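Local coordinates for protein BsaWI endonuclease (PDB 4ZSF) that acts as a restriction endonuclease of the PD-(D/E)XK nuclease class, binding DNA and probably cleaving it with the help of divalent metal ions, at residues G107-L112 with N117-N122; Y157-I162 with Q247-A252; V190-D195 with E243-H248. All blocks are in the same frame, centred on the assembly; numbering follows the deposited sequence. Where two conformers were deposited one is given.

Interaction 1: G107-L112 with N117-N122; sequences GMRILL and NMMIEN
Met119 reaches out of helix 113-121 and meets Leu111 tip to tip, its sulfur set against the forked end of the leucine. SD lies 3.8 Å from Leu111 CD2, and Leu111 CD1 is equally near, so both methyls of the fork bear on the sulfur. Beyond SD the chain bends (chi3 73°), which takes the terminal methyl off Leu111 and leaves CE 3.6 Å from Arg109 NH2. That methyl approaches the guanidinium obliquely, and no hydrogen bond links the two segments. Strand 108-112, at one margin of the mixed sheet, runs straight into helix 113-121, with Leu112 as N-cap, and the helix carries Met119 back over the strand residues Arg109 and Leu111. Arg109 gets there on an extended chain, and its NE forms a salt bridge with Glu156 OE2, which ties down the polar end while NH2 meets the Met119 methyl. Farther out, Asp115 OD2 accepts a hydrogen bond from Leu112 N at the helix start, and backbone bonds to Tyr147, Thr149 and Arg151 hold the strand in the sheet. At its other end Gly107, with positive phi, is the C-prime residue of the Schellman motif that closes helix 70-103. A bound succinic acid, probably from the crystallisation liquor, lies about 4 Å from the side chain of Met119.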
loop_
_atom_site.group_PDB
_atom_site.type_symbol
_atom_site.label_atom_id
_atom_site.label_comp_id
_atom_site.label_asym_id
_atom_site.label_seq_id
_atom_site.Cartn_x
_atom_site.Cartn_y
_atom_site.Cartn_z
ATOM N N GLY A 107 6.183 -26.704 26.278
ATOM C CA GLY A 107 7.433 -26.657 25.512
ATOM C C GLY A 107 7.369 -25.821 24.226
ATOM O O GLY A 107 8.158 -26.028 23.321
ATOM N N MET A 108 6.410 -24.910 24.136
ATOM C CA MET A 108 6.204 -24.138 22.908
ATOM C C MET A 108 6.362 -22.642 23.193
ATOM O O MET A 108 6.112 -22.174 24.323
ATOM C CB MET A 108 4.813 -24.440 22.304
ATOM C CG MET A 108 4.747 -25.863 21.721
ATOM S SD MET A 108 3.107 -26.126 20.977
ATOM C CE MET A 108 2.171 -26.419 22.436
ATOM N N ARG A 109 6.736 -21.873 22.162
ATOM C CA ARG A 109 6.630 -20.422 22.291
ATOM C C ARG A 109 6.451 -19.796 20.929
ATOM O O ARG A 109 6.866 -20.342 19.909
ATOM C CB ARG A 109 7.860 -19.805 22.976
ATOM C CG ARG A 109 9.146 -20.132 22.265
ATOM C CD ARG A 109 10.279 -19.322 23.010
ATOM N NE ARG A 109 11.605 -19.680 22.521
ATOM C CZ ARG A 109 12.737 -19.152 23.001
ATOM N NH1 ARG A 109 12.696 -18.287 24.011
ATOM N NH2 ARG A 109 13.915 -19.527 22.517
ATOM N N ILE A 110 5.820 -18.628 20.975
ATOM C CA ILE A 110 5.584 -17.777 19.853
ATOM C C ILE A 110 6.732 -16.790 19.753
ATOM O O ILE A 110 7.193 -16.201 20.761
ATOM C CB ILE A 110 4.236 -16.995 20.000
ATOM C CG1 ILE A 110 3.063 -17.990 19.896
ATOM C CG2 ILE A 110 4.150 -15.882 19.001
ATOM C CD1 ILE A 110 1.710 -17.347 20.304
ATOM N N LEU A 111 7.166 -16.605 18.519
ATOM C CA LEU A 111 8.218 -15.654 18.180
ATOM C C LEU A 111 7.701 -14.575 17.244
ATOM O O LEU A 111 6.978 -14.896 16.258
ATOM C CB LEU A 111 9.361 -16.363 17.447
ATOM C CG LEU A 111 9.936 -17.610 18.077
ATOM C CD1 LEU A 111 10.930 -18.167 17.049
ATOM C CD2 LEU A 111 10.598 -17.247 19.403
ATOM N N LEU A 112 8.133 -13.332 17.453
ATOM C CA LEU A 112 7.924 -12.312 16.382
ATOM C C LEU A 112 8.787 -12.639 15.190
ATOM O O LEU A 112 9.776 -13.352 15.296
ATOM C CB LEU A 112 8.277 -10.893 16.860
ATOM C CG LEU A 112 7.541 -10.499 18.140
ATOM C CD1 LEU A 112 8.241 -9.250 18.789
ATOM C CD2 LEU A 112 6.080 -10.122 17.766
ATOM N N ASN A 117 14.118 -14.091 12.996
ATOM C CA ASN A 117 15.271 -13.644 12.169
ATOM C C ASN A 117 16.602 -13.708 12.971
ATOM O O ASN A 117 17.592 -14.261 12.500
ATOM C CB ASN A 117 15.020 -12.204 11.652
ATOM C CG ASN A 117 16.145 -11.696 10.758
ATOM O OD1 ASN A 117 16.434 -12.278 9.734
ATOM N ND2 ASN A 117 16.782 -10.619 11.164
ATOM N N MET A 118 16.602 -13.141 14.174
ATOM C CA MET A 118 17.778 -13.178 15.068
ATOM C C MET A 118 18.188 -14.617 15.472
ATOM O O MET A 118 19.374 -14.976 15.523
ATOM C CB MET A 118 17.509 -12.342 16.333
ATOM N N MET A 119 17.209 -15.467 15.742
ATOM C CA MET A 119 17.532 -16.810 16.164
ATOM C C MET A 119 18.148 -17.633 15.011
ATOM O O MET A 119 19.094 -18.434 15.218
ATOM C CB MET A 119 16.266 -17.494 16.725
ATOM C CG MET A 119 15.947 -16.974 18.073
ATOM S SD MET A 119 14.329 -17.503 18.696
ATOM C CE MET A 119 14.683 -19.199 19.063
ATOM N N ILE A 120 17.631 -17.424 13.797
ATOM C CA ILE A 120 18.211 -18.084 12.626
ATOM C C ILE A 120 19.647 -17.597 12.404
ATOM O O ILE A 120 20.575 -18.415 12.224
ATOM C CB ILE A 120 17.387 -17.850 11.375
ATOM C CG1 ILE A 120 16.101 -18.688 11.444
ATOM C CG2 ILE A 120 18.177 -18.280 10.153
ATOM C CD1 ILE A 120 15.174 -18.453 10.284
ATOM N N GLU A 121 19.828 -16.280 12.441
ATOM C CA GLU A 121 21.174 -15.713 12.366
ATOM C C GLU A 121 22.098 -16.251 13.481
ATOM O O GLU A 121 23.279 -16.514 13.242
ATOM C CB GLU A 121 21.087 -14.175 12.403
ATOM C CG GLU A 121 20.428 -13.621 11.128
ATOM C CD GLU A 121 20.374 -12.084 11.052
ATOM O OE1 GLU A 121 20.795 -11.387 12.014
ATOM O OE2 GLU A 121 19.893 -11.574 10.011
ATOM N N ASN A 122 21.598 -16.422 14.698
ATOM C CA ASN A 122 22.425 -17.042 15.744
ATOM C C ASN A 122 22.424 -18.561 15.772
ATOM O O ASN A 122 22.823 -19.136 16.791
ATOM C CB ASN A 122 21.997 -16.589 17.114
ATOM C CG ASN A 122 22.289 -15.145 17.349
ATOM O OD1 ASN A 122 23.322 -14.652 16.910
ATOM N ND2 ASN A 122 21.387 -14.448 18.053
#

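Interaction 2: Y157-I162 with Q247-A252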
loop_
_atom_site.group_PDB
_atom_site.type_symbol
_atom_site.label_atom_id
_atom_site.label_comp_id
_atom_site.label_asym_id
_atom_site.label_seq_id
_atom_site.Cartn_x
_atom_site.Cartn_y
_atom_site.Cartn_z
ATOM N N TYR A 157 12.314 -26.173 17.254
ATOM C CA TYR A 157 11.876 -26.294 15.868
ATOM C C TYR A 157 10.762 -25.330 15.568
ATOM O O TYR A 157 9.789 -25.350 16.294
ATOM C CB TYR A 157 11.350 -27.687 15.599
ATOM C CG TYR A 157 12.418 -28.739 15.768
ATOM C CD1 TYR A 157 13.238 -29.085 14.696
ATOM C CD2 TYR A 157 12.633 -29.362 17.017
ATOM C CE1 TYR A 157 14.248 -30.081 14.853
ATOM C CE2 TYR A 157 13.631 -30.339 17.168
ATOM C CZ TYR A 157 14.419 -30.679 16.097
ATOM O OH TYR A 157 15.384 -31.643 16.283
ATOM N N VAL A 158 10.860 -24.555 14.476
ATOM C CA VAL A 158 9.672 -23.830 14.006
ATOM C C VAL A 158 8.698 -24.832 13.365
ATOM O O VAL A 158 9.075 -25.549 12.445
ATOM C CB VAL A 158 10.044 -22.744 12.976
ATOM C CG1 VAL A 158 8.765 -22.105 12.370
ATOM C CG2 VAL A 158 10.900 -21.720 13.651
ATOM N N PHE A 159 7.441 -24.874 13.819
ATOM C CA PHE A 159 6.490 -25.802 13.165
ATOM C C PHE A 159 5.265 -25.040 12.621
ATOM O O PHE A 159 4.432 -25.649 11.938
ATOM C CB PHE A 159 6.026 -26.904 14.135
ATOM C CG PHE A 159 5.106 -26.410 15.296
ATOM C CD1 PHE A 159 5.655 -25.951 16.501
ATOM C CD2 PHE A 159 3.697 -26.415 15.145
ATOM C CE1 PHE A 159 4.798 -25.492 17.575
ATOM C CE2 PHE A 159 2.878 -26.034 16.169
ATOM C CZ PHE A 159 3.384 -25.553 17.348
ATOM N N GLY A 160 5.101 -23.752 12.969
ATOM C CA GLY A 160 3.887 -23.081 12.520
ATOM C C GLY A 160 4.131 -21.623 12.140
ATOM O O GLY A 160 5.082 -20.992 12.659
ATOM N N CYS A 161 3.315 -21.143 11.192
ATOM C CA CYS A 161 3.353 -19.779 10.653
ATOM C C CYS A 161 1.995 -19.145 10.966
ATOM O O CYS A 161 0.939 -19.766 10.760
ATOM C CB CYS A 161 3.540 -19.839 9.127
ATOM S SG CYS A 161 5.061 -20.649 8.611
ATOM N N ILE A 162 2.009 -17.923 11.479
ATOM C CA ILE A 162 0.808 -17.301 11.999
ATOM C C ILE A 162 0.618 -15.894 11.428
ATOM O O ILE A 162 1.542 -15.051 11.456
ATOM C CB ILE A 162 0.905 -17.171 13.555
ATOM C CG1 ILE A 162 1.067 -18.568 14.198
ATOM C CG2 ILE A 162 -0.292 -16.354 14.111
ATOM C CD1 ILE A 162 1.668 -18.457 15.648
ATOM N N GLN A 247 -4.639 -25.275 22.533
ATOM C CA GLN A 247 -4.840 -26.740 22.479
ATOM C C GLN A 247 -4.536 -27.297 21.058
ATOM O O GLN A 247 -3.962 -28.395 20.912
ATOM C CB GLN A 247 -6.250 -27.093 22.972
ATOM C CG GLN A 247 -6.451 -26.715 24.456
ATOM C CD GLN A 247 -5.429 -27.407 25.340
ATOM O OE1 GLN A 247 -5.234 -28.599 25.191
ATOM N NE2 GLN A 247 -4.699 -26.653 26.158
ATOM N N HIS A 248 -4.876 -26.551 20.003
ATOM C CA HIS A 248 -4.549 -27.035 18.656
ATOM C C HIS A 248 -3.039 -26.976 18.415
ATOM O O HIS A 248 -2.500 -27.841 17.689
ATOM C CB HIS A 248 -5.312 -26.262 17.570
ATOM C CG HIS A 248 -6.808 -26.456 17.643
ATOM N ND1 HIS A 248 -7.700 -25.647 16.963
ATOM C CD2 HIS A 248 -7.552 -27.334 18.355
ATOM C CE1 HIS A 248 -8.933 -26.046 17.219
ATOM N NE2 HIS A 248 -8.879 -27.081 18.050
ATOM N N ALA A 249 -2.371 -25.966 18.971
ATOM C CA ALA A 249 -0.894 -25.906 18.812
ATOM C C ALA A 249 -0.251 -27.179 19.391
ATOM O O ALA A 249 0.757 -27.668 18.850
ATOM C CB ALA A 249 -0.311 -24.694 19.505
ATOM N N ARG A 250 -0.774 -27.667 20.514
ATOM C CA ARG A 250 -0.238 -28.921 21.101
ATOM C C ARG A 250 -0.295 -30.081 20.107
ATOM O O ARG A 250 0.658 -30.900 19.958
ATOM C CB ARG A 250 -1.028 -29.298 22.363
ATOM C CG ARG A 250 -0.750 -28.338 23.522
ATOM C CD ARG A 250 -1.700 -28.686 24.677
ATOM N NE ARG A 250 -1.292 -29.947 25.295
ATOM C CZ ARG A 250 -1.998 -30.583 26.216
ATOM N NH1 ARG A 250 -3.180 -30.096 26.570
ATOM N NH2 ARG A 250 -1.519 -31.706 26.779
ATOM N N GLU A 251 -1.457 -30.165 19.454
ATOM C CA GLU A 251 -1.692 -31.247 18.527
ATOM C C GLU A 251 -0.869 -31.063 17.246
ATOM O O GLU A 251 -0.348 -32.035 16.706
ATOM C CB GLU A 251 -3.173 -31.367 18.171
ATOM C CG GLU A 251 -3.408 -32.683 17.427
ATOM C CD GLU A 251 -4.861 -32.886 16.982
ATOM O OE1 GLU A 251 -5.726 -32.001 17.232
ATOM O OE2 GLU A 251 -5.117 -33.946 16.369
ATOM N N ALA A 252 -0.812 -29.830 16.749
ATOM C CA ALA A 252 -0.028 -29.520 15.555
ATOM C C ALA A 252 1.458 -29.861 15.788
ATOM O O ALA A 252 2.133 -30.433 14.896
ATOM C CB ALA A 252 -0.182 -28.025 15.215
#
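The ring of Phe159 leads with its outer corner, CE2 and CZ, against one face of helix 243-258, where Ala249 and Ala252 stand about one turn apart. CE2 is 3.8 Å from Ala252 CB, and CZ comes within 3.7 Å of Ala249 O, so the ring touches a methyl at one point and backbone at the next. Both partners approach the ring obliquely. Ala249 adds its own methyl more loosely, with CB 4.4 Å from Phe159 CZ. Phe159 CG sits between the backbone N and the carbonyl carbon (chi1 69°), which projects the ring off the strand toward the helix. The alanines let the two backbones come close: the CA atoms of Phe159 and Ala252 are 7.9 Å apart, and one ring spans the distance. No hydrogen bond joins the segments, and all three touching residues are buried. A serine in place of Phe159 would probably open a gap facing Ala249 and Ala252 and leave Met108 SD without the ring it packs on. The backbone at this point is irregular, because Phe159 and Gly160 both face Ile148 of the adjoining strand, a classic beta bulge. Ile148 and Val150 of strand 146-152 also touch the phenylalanine side chain, as does Met108, whose SD is 3.7 Å from Phe159 CZ. Farther along helix 243-258, Ala253 and Trp256 continue the ring's surroundings, while Trp188 of strand 188-193, the neighbour of strand 155-165 away from 146-152, packs on Ala249 and Ala252, so the helix lies against several strands of the sheet at once.

Interaction 3: V190-D195 with E243-H248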
loop_
_atom_site.group_PDB
_atom_site.type_symbol
_atom_site.label_atom_id
_atom_site.label_comp_id
_atom_site.label_asym_id
_atom_site.label_seq_id
_atom_site.Cartn_x
_atom_site.Cartn_y
_atom_site.Cartn_z
ATOM N N VAL A 190 -1.858 -20.748 10.444
ATOM C CA VAL A 190 -3.107 -20.263 11.028
ATOM C C VAL A 190 -3.214 -18.761 11.040
ATOM O O VAL A 190 -2.237 -18.053 10.759
ATOM C CB VAL A 190 -3.288 -20.785 12.499
ATOM C CG1 VAL A 190 -3.419 -22.319 12.501
ATOM C CG2 VAL A 190 -2.123 -20.313 13.374
ATOM N N ALA A 191 -4.423 -18.269 11.340
ATOM C CA ALA A 191 -4.613 -16.815 11.407
ATOM C C ALA A 191 -5.333 -16.502 12.700
ATOM O O ALA A 191 -6.180 -17.306 13.139
ATOM C CB ALA A 191 -5.416 -16.344 10.268
ATOM N N ILE A 192 -5.028 -15.339 13.291
ATOM C CA ILE A 192 -5.715 -14.875 14.523
ATOM C C ILE A 192 -6.270 -13.543 14.137
ATOM O O ILE A 192 -5.509 -12.685 13.626
ATOM C CB ILE A 192 -4.705 -14.781 15.679
ATOM C CG1 ILE A 192 -4.254 -16.204 16.056
ATOM C CG2 ILE A 192 -5.336 -14.078 16.925
ATOM C CD1 ILE A 192 -3.071 -16.262 17.074
ATOM N N CYS A 193 -7.575 -13.363 14.364
ATOM C CA CYS A 193 -8.352 -12.235 13.858
ATOM C C CYS A 193 -9.105 -11.477 14.953
ATOM O O CYS A 193 -9.837 -12.109 15.733
ATOM C CB CYS A 193 -9.381 -12.750 12.845
ATOM S SG CYS A 193 -8.749 -13.453 11.394
ATOM N N LEU A 194 -9.013 -10.137 14.984
ATOM C CA LEU A 194 -9.734 -9.393 15.958
ATOM C C LEU A 194 -11.213 -9.303 15.727
ATOM O O LEU A 194 -12.027 -9.341 16.672
ATOM C CB LEU A 194 -9.110 -7.987 15.995
ATOM C CG LEU A 194 -9.484 -7.161 17.186
ATOM C CD1 LEU A 194 -9.293 -8.016 18.436
ATOM C CD2 LEU A 194 -8.561 -5.982 17.164
ATOM N N ASP A 195 -11.603 -9.202 14.474
ATOM C CA ASP A 195 -12.984 -8.820 14.230
ATOM C C ASP A 195 -13.473 -9.769 13.205
ATOM O O ASP A 195 -12.850 -9.894 12.142
ATOM C CB ASP A 195 -13.079 -7.367 13.749
ATOM C CG ASP A 195 -14.489 -6.937 13.459
ATOM O OD1 ASP A 195 -15.322 -7.787 13.071
ATOM O OD2 ASP A 195 -14.758 -5.716 13.586
ATOM N N GLU A 243 -7.690 -20.253 24.067
ATOM C CA GLU A 243 -7.689 -21.655 24.433
ATOM C C GLU A 243 -7.593 -22.627 23.290
ATOM O O GLU A 243 -6.765 -23.549 23.325
ATOM C CB GLU A 243 -8.955 -21.987 25.234
ATOM C CG GLU A 243 -9.061 -21.292 26.584
ATOM C CD GLU A 243 -10.229 -21.883 27.421
ATOM O OE1 GLU A 243 -10.329 -23.142 27.595
ATOM O OE2 GLU A 243 -11.037 -21.079 27.972
ATOM N N LEU A 244 -8.476 -22.488 22.288
ATOM C CA LEU A 244 -8.420 -23.446 21.197
ATOM C C LEU A 244 -7.128 -23.305 20.398
ATOM O O LEU A 244 -6.623 -24.291 19.849
ATOM C CB LEU A 244 -9.616 -23.294 20.235
ATOM C CG LEU A 244 -10.926 -23.910 20.805
ATOM C CD1 LEU A 244 -12.125 -23.556 19.847
ATOM C CD2 LEU A 244 -10.852 -25.483 20.925
ATOM N N PHE A 245 -6.618 -22.082 20.298
ATOM C CA PHE A 245 -5.324 -21.929 19.619
ATOM C C PHE A 245 -4.231 -22.744 20.375
ATOM O O PHE A 245 -3.427 -23.471 19.763
ATOM C CB PHE A 245 -4.935 -20.435 19.551
ATOM C CG PHE A 245 -3.485 -20.210 19.111
ATOM C CD1 PHE A 245 -3.129 -20.252 17.774
ATOM C CD2 PHE A 245 -2.509 -19.934 20.058
ATOM C CE1 PHE A 245 -1.775 -20.082 17.383
ATOM C CE2 PHE A 245 -1.177 -19.765 19.693
ATOM C CZ PHE A 245 -0.798 -19.816 18.354
ATOM N N VAL A 246 -4.177 -22.584 21.687
ATOM C CA VAL A 246 -3.171 -23.308 22.485
ATOM C C VAL A 246 -3.393 -24.813 22.391
ATOM O O VAL A 246 -2.417 -25.568 22.166
ATOM C CB VAL A 246 -3.164 -22.863 23.970
ATOM C CG1 VAL A 246 -2.258 -23.793 24.869
ATOM C CG2 VAL A 246 -2.740 -21.428 24.085
ATOM N N GLN A 247 -4.639 -25.275 22.533
ATOM C CA GLN A 247 -4.840 -26.740 22.479
ATOM C C GLN A 247 -4.536 -27.297 21.058
ATOM O O GLN A 247 -3.962 -28.395 20.912
ATOM C CB GLN A 247 -6.250 -27.093 22.972
ATOM C CG GLN A 247 -6.451 -26.715 24.456
ATOM C CD GLN A 247 -5.429 -27.407 25.340
ATOM O OE1 GLN A 247 -5.234 -28.599 25.191
ATOM N NE2 GLN A 247 -4.699 -26.653 26.158
ATOM N N HIS A 248 -4.876 -26.551 20.003
ATOM C CA HIS A 248 -4.549 -27.035 18.656
ATOM C C HIS A 248 -3.039 -26.976 18.415
ATOM O O HIS A 248 -2.500 -27.841 17.689
ATOM C CB HIS A 248 -5.312 -26.262 17.570
ATOM C CG HIS A 248 -6.808 -26.456 17.643
ATOM N ND1 HIS A 248 -7.700 -25.647 16.963
ATOM C CD2 HIS A 248 -7.552 -27.334 18.355
ATOM C CE1 HIS A 248 -8.933 -26.046 17.219
ATOM N NE2 HIS A 248 -8.879 -27.081 18.050
#
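The Phe245 ring takes Ile192 CD1 over one face and Val190 CG2 at its edge, near the ring plane. The isoleucine methyl makes a CH-pi contact, 4.2 Å from the ring centroid and only 18° off the normal, displaced somewhat toward the rim. Val190 CG2 reaches Phe245 CE1 at 4.0 Å, and Ile192 CD1 is just as far from that same carbon, so two strand residues converge on one corner of the ring, one from above and one from the rim. Both side chains cross the phenylalanine at about a right angle. A chi1 of 169°, which sets CG opposite the backbone N, carries the ring off its helix and onto the sheet. Val190 and Ile192 lie two apart on strand 188-193 and project from the same face, toward the helix. Ile162 and Ile110 also touch the ring, and the Trp188 ring meets it with planes inclined by about 25°. Farther along the helix, His248 ND1 is hydrogen-bonded to Tyr224 OH of strand 222-226. The arrangement is a helix laid on the mixed sheet that forms the core of a PD-(D/E)XK nuclease; Asp239, seen to bind calcium in a structure of this protein though this chain holds no ion there in the model, lies just before this helix, with its side chain about 9 Å from that of Phe245.

Interactions 2 and 3 are buried contacts of one helix, 243-258, which meets the neighbouring strands 155-165 and 188-193, with Gln247 and His248 common to the helix segments of both. Interaction 1 is only partly buried; it joins a different helix to an outermost strand of the chain's sheet, 108-112, with a charged arginine beside its sulfur-leucine contact. In interactions 2 and 3 an aromatic ring carries the packing, projecting from the strand in one and from the helix in the other, against alanines and backbone or against branched aliphatics. Two residues of 107-112 that face inward, Met108 and Ile110, tie interaction 1 to the other two.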